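Local coordinates for cupin 2, conserved barrel (Desulfitobacterium hafniense, PDB 2OZJ), which is of unknown function but belongs to the cupin superfamily, small beta-barrel proteins that often bind a metal ion or small ligand inside the barrel, at residues 59-70 / 97-108. Numbering follows the deposited sequence.
Sequences DTLYLILQGEAV and AGKGRFKMLQIT
Two antiparallel strand pairs of the cupin beta-barrel meet here at a corner: 60-65 runs against 102-108 in one sheet, 68-70 against 97-98 in the other. L61 with I107 and L63 with L105 are hydrogen-bonded pairs. Then the register slips by one, because L65 and Q66 both face K103, a classic beta bulge: L65 N reaches K103 O at 2.8 Å, Q66 N only weakly. Alongside, the extended K103 chain follows the Q66 side chain and its NZ meets OE1 of Q66 at 3.0 Å from above the amide plane; the ammonium also binds A17 O. On the face carrying T60, Y62 and I64, SE of selenomethionine M104, in the conformer given, lies 3.7 Å from Y62 CD1, an oblique Met-aromatic contact, while Y62 OH hydrogen-bonds to NE2 of H94. The F102 ring bridges the corner: chi1 of 80° places CG between its backbone N and carbonyl carbon and brings a ring face under A69 CB, 4.0 Å from the centroid and 18° off the normal, a CH-pi contact. At the turn, one water accepts from E68 N and lies close to K99 O. At the far end T108 OG1 donates to T60 OG1 (3.0 Å) and, in the Q106 conformer given, accepts a nearly straight hydrogen bond from Q106 NE2 (3.0 Å, 173°), lying in the amide plane.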
loop_
_atom_site.group_PDB
_atom_site.type_symbol
_atom_site.label_atom_id
_atom_site.label_comp_id
_atom_site.label_asym_id
_atom_site.label_seq_id
_atom_site.Cartn_x
_atom_site.Cartn_y
_atom_site.Cartn_z
ATOM N N ASP A 59 1.382 -4.280 14.214
ATOM C CA ASP A 59 0.407 -4.638 13.189
ATOM C C ASP A 59 1.036 -4.650 11.806
ATOM O O ASP A 59 1.932 -3.858 11.518
ATOM C CB ASP A 59 -0.763 -3.649 13.203
ATOM C CG ASP A 59 -1.581 -3.692 14.471
ATOM O OD1 ASP A 59 -1.489 -4.640 15.260
ATOM O OD2 ASP A 59 -2.364 -2.735 14.651
ATOM N N THR A 60 0.535 -5.547 10.958
ATOM C CA THR A 60 0.984 -5.724 9.592
ATOM C C THR A 60 -0.187 -5.733 8.665
ATOM O O THR A 60 -1.223 -6.292 8.998
ATOM C CB THR A 60 1.693 -7.065 9.438
ATOM O OG1 THR A 60 2.779 -7.079 10.350
ATOM C CG2 THR A 60 2.228 -7.248 8.026
ATOM N N LEU A 61 -0.069 -5.071 7.528
ATOM C CA LEU A 61 -1.003 -5.294 6.425
ATOM C C LEU A 61 -0.275 -5.912 5.248
ATOM O O LEU A 61 0.806 -5.468 4.847
ATOM C CB LEU A 61 -1.729 -4.025 5.992
ATOM C CG LEU A 61 -1.159 -2.974 5.027
ATOM C CD1 LEU A 61 -1.039 -3.502 3.577
ATOM C CD2 LEU A 61 -2.022 -1.719 5.025
ATOM N N TYR A 62 -0.913 -6.921 4.698
ATOM C CA TYR A 62 -0.472 -7.624 3.475
ATOM C C TYR A 62 -1.430 -7.246 2.323
ATOM O O TYR A 62 -2.661 -7.283 2.470
ATOM C CB TYR A 62 -0.521 -9.128 3.658
ATOM C CG TYR A 62 0.440 -9.644 4.659
ATOM C CD1 TYR A 62 1.777 -9.683 4.366
ATOM C CD2 TYR A 62 0.027 -10.098 5.900
ATOM C CE1 TYR A 62 2.691 -10.156 5.280
ATOM C CE2 TYR A 62 0.956 -10.579 6.835
ATOM C CZ TYR A 62 2.275 -10.601 6.505
ATOM O OH TYR A 62 3.216 -11.069 7.394
ATOM N N LEU A 63 -0.853 -6.915 1.179
ATOM C CA LEU A 63 -1.595 -6.606 -0.042
ATOM C C LEU A 63 -1.049 -7.457 -1.170
ATOM O O LEU A 63 0.141 -7.372 -1.491
ATOM C CB LEU A 63 -1.517 -5.137 -0.421
ATOM C CG LEU A 63 -2.142 -4.717 -1.764
ATOM C CD1 LEU A 63 -3.699 -4.734 -1.823
ATOM C CD2 LEU A 63 -1.644 -3.268 -2.048
ATOM N N ILE A 64 -1.910 -8.312 -1.737
ATOM C CA ILE A 64 -1.475 -9.190 -2.812
ATOM C C ILE A 64 -1.484 -8.416 -4.128
ATOM O O ILE A 64 -2.491 -7.833 -4.494
ATOM C CB ILE A 64 -2.336 -10.450 -2.928
ATOM C CG1 ILE A 64 -2.454 -11.129 -1.579
ATOM C CG2 ILE A 64 -1.716 -11.433 -3.959
ATOM C CD1 ILE A 64 -1.156 -11.506 -0.970
ATOM N N LEU A 65 -0.348 -8.386 -4.812
ATOM C CA LEU A 65 -0.207 -7.622 -6.035
ATOM C C LEU A 65 -0.469 -8.487 -7.270
ATOM O O LEU A 65 -1.009 -8.020 -8.273
ATOM C CB LEU A 65 1.191 -7.021 -6.124
ATOM C CG LEU A 65 1.589 -6.112 -4.965
ATOM C CD1 LEU A 65 3.032 -5.680 -5.137
ATOM C CD2 LEU A 65 0.646 -4.910 -4.824
ATOM N N GLN A 66 -0.083 -9.754 -7.200
ATOM C CA GLN A 66 -0.126 -10.641 -8.337
ATOM C C GLN A 66 -0.032 -12.046 -7.776
ATOM O O GLN A 66 0.633 -12.277 -6.782
ATOM C CB GLN A 66 1.073 -10.322 -9.216
ATOM C CG GLN A 66 1.082 -10.893 -10.599
ATOM C CD GLN A 66 2.416 -10.613 -11.296
ATOM O OE1 GLN A 66 2.760 -9.459 -11.585
ATOM N NE2 GLN A 66 3.183 -11.676 -11.551
ATOM N N GLY A 67 -0.704 -12.992 -8.403
ATOM C CA GLY A 67 -0.692 -14.371 -7.927
ATOM C C GLY A 67 -1.610 -14.590 -6.747
ATOM O O GLY A 67 -2.354 -13.698 -6.331
ATOM N N GLU A 68 -1.576 -15.802 -6.228
ATOM C CA GLU A 68 -2.401 -16.203 -5.107
ATOM C C GLU A 68 -1.525 -16.663 -3.967
ATOM O O GLU A 68 -0.393 -17.124 -4.187
ATOM C CB GLU A 68 -3.327 -17.330 -5.532
ATOM C CG GLU A 68 -4.326 -16.886 -6.544
ATOM C CD GLU A 68 -5.251 -17.984 -6.930
ATOM O OE1 GLU A 68 -6.162 -18.318 -6.138
ATOM O OE2 GLU A 68 -5.048 -18.510 -8.034
ATOM N N ALA A 69 -2.064 -16.543 -2.759
ATOM C CA ALA A 69 -1.361 -16.883 -1.533
ATOM C C ALA A 69 -2.347 -17.454 -0.514
ATOM O O ALA A 69 -3.565 -17.411 -0.709
ATOM C CB ALA A 69 -0.663 -15.643 -0.959
ATOM N N VAL A 70 -1.797 -17.987 0.569
ATOM C CA VAL A 70 -2.579 -18.511 1.677
ATOM C C VAL A 70 -1.899 -18.074 2.958
ATOM O O VAL A 70 -0.672 -18.187 3.074
ATOM C CB VAL A 70 -2.654 -20.054 1.660
ATOM C CG1 VAL A 70 -3.496 -20.573 2.824
ATOM C CG2 VAL A 70 -3.215 -20.538 0.342
ATOM N N ALA A 97 2.212 -18.376 2.384
ATOM C CA ALA A 97 2.776 -19.256 1.365
ATOM C C ALA A 97 2.104 -18.921 0.065
ATOM O O ALA A 97 0.972 -18.457 0.058
ATOM C CB ALA A 97 2.535 -20.680 1.707
ATOM N N GLY A 98 2.803 -19.115 -1.036
ATOM C CA GLY A 98 2.221 -18.901 -2.353
ATOM C C GLY A 98 1.417 -20.100 -2.792
ATOM O O GLY A 98 1.715 -21.240 -2.418
ATOM N N LYS A 99 0.386 -19.837 -3.578
ATOM C CA LYS A 99 -0.289 -20.874 -4.345
ATOM C C LYS A 99 0.278 -20.643 -5.726
ATOM O O LYS A 99 -0.287 -19.915 -6.527
ATOM C CB LYS A 99 -1.800 -20.686 -4.314
ATOM C CG LYS A 99 -2.443 -21.117 -3.001
ATOM C CD LYS A 99 -3.936 -20.737 -2.901
ATOM C CE LYS A 99 -4.773 -21.330 -4.000
ATOM N NZ LYS A 99 -6.232 -21.132 -3.715
ATOM N N GLY A 100 1.448 -21.209 -5.971
ATOM C CA GLY A 100 2.270 -20.807 -7.101
ATOM C C GLY A 100 3.029 -19.530 -6.783
ATOM O O GLY A 100 3.251 -19.183 -5.615
ATOM N N ARG A 101 3.456 -18.849 -7.837
ATOM C CA ARG A 101 4.180 -17.597 -7.712
ATOM C C ARG A 101 3.248 -16.460 -7.266
ATOM O O ARG A 101 2.077 -16.428 -7.621
ATOM C CB ARG A 101 4.816 -17.209 -9.045
ATOM C CG ARG A 101 5.933 -18.133 -9.496
ATOM C CD ARG A 101 5.866 -18.400 -10.994
ATOM N NE ARG A 101 6.669 -17.450 -11.759
ATOM C CZ ARG A 101 7.800 -17.750 -12.407
ATOM N NH1 ARG A 101 8.306 -18.990 -12.417
ATOM N NH2 ARG A 101 8.430 -16.790 -13.073
ATOM N N PHE A 102 3.752 -15.558 -6.446
ATOM C CA PHE A 102 3.000 -14.348 -6.108
ATOM C C PHE A 102 3.931 -13.203 -5.710
ATOM O O PHE A 102 5.114 -13.395 -5.437
ATOM C CB PHE A 102 1.907 -14.607 -5.027
ATOM C CG PHE A 102 2.427 -14.661 -3.637
ATOM C CD1 PHE A 102 3.259 -15.692 -3.238
ATOM C CD2 PHE A 102 2.106 -13.657 -2.728
ATOM C CE1 PHE A 102 3.765 -15.741 -1.960
ATOM C CE2 PHE A 102 2.611 -13.705 -1.458
ATOM C CZ PHE A 102 3.442 -14.730 -1.068
ATOM N N LYS A 103 3.350 -12.007 -5.709
ATOM C CA LYS A 103 4.004 -10.815 -5.308
ATOM C C LYS A 103 3.125 -10.117 -4.285
ATOM O O LYS A 103 1.893 -10.086 -4.428
ATOM C CB LYS A 103 4.181 -9.885 -6.492
ATOM C CG LYS A 103 5.037 -10.417 -7.618
ATOM C CD LYS A 103 5.029 -9.433 -8.786
ATOM C CE LYS A 103 5.754 -9.998 -10.013
ATOM N NZ LYS A 103 5.706 -9.044 -11.163
HETATM N N MSE A 104 3.727 -9.578 -3.235
HETATM C CA MSE A 104 2.968 -8.819 -2.243
HETATM C C MSE A 104 3.701 -7.600 -1.714
HETATM O O MSE A 104 4.928 -7.528 -1.730
HETATM C CB MSE A 104 2.601 -9.718 -1.062
HETATM C CG MSE A 104 3.780 -10.104 -0.241
HETATM SE SE MSE A 104 3.320 -11.064 1.354
HETATM C CE MSE A 104 5.109 -11.669 1.701
ATOM N N LEU A 105 2.915 -6.658 -1.198
ATOM C CA LEU A 105 3.394 -5.540 -0.392
ATOM C C LEU A 105 3.102 -5.850 1.063
ATOM O O LEU A 105 2.010 -6.284 1.392
ATOM C CB LEU A 105 2.655 -4.259 -0.795
ATOM C CG LEU A 105 2.884 -2.991 0.036
ATOM C CD1 LEU A 105 4.251 -2.426 -0.197
ATOM C CD2 LEU A 105 1.794 -1.987 -0.301
ATOM N N GLN A 106 4.083 -5.598 1.927
ATOM C CA GLN A 106 3.909 -5.745 3.366
ATOM C C GLN A 106 4.187 -4.394 4.014
ATOM O O GLN A 106 5.167 -3.724 3.675
ATOM C CB GLN A 106 4.896 -6.774 3.908
ATOM C CG GLN A 106 4.934 -6.882 5.427
ATOM C CD GLN A 106 5.774 -8.067 5.923
ATOM O OE1 GLN A 106 6.100 -8.973 5.165
ATOM N NE2 GLN A 106 6.117 -8.046 7.205
ATOM N N ILE A 107 3.317 -3.995 4.930
ATOM C CA ILE A 107 3.547 -2.818 5.764
ATOM C C ILE A 107 3.458 -3.259 7.192
ATOM O O ILE A 107 2.442 -3.777 7.592
ATOM C CB ILE A 107 2.514 -1.697 5.489
ATOM C CG1 ILE A 107 2.615 -1.232 4.044
ATOM C CG2 ILE A 107 2.725 -0.498 6.501
ATOM C CD1 ILE A 107 1.385 -0.420 3.616
ATOM N N THR A 108 4.542 -3.104 7.942
ATOM C CA THR A 108 4.550 -3.474 9.343
ATOM C C THR A 108 4.954 -2.300 10.229
ATOM O O THR A 108 5.951 -1.636 9.974
ATOM C CB THR A 108 5.453 -4.681 9.620
ATOM O OG1 THR A 108 5.035 -5.783 8.828
ATOM C CG2 THR A 108 5.345 -5.083 11.074
HETATM O O HOH W 1 0.046 -17.755 -7.996
HETATM O O HOH W 2 -6.294 -18.065 -3.479
#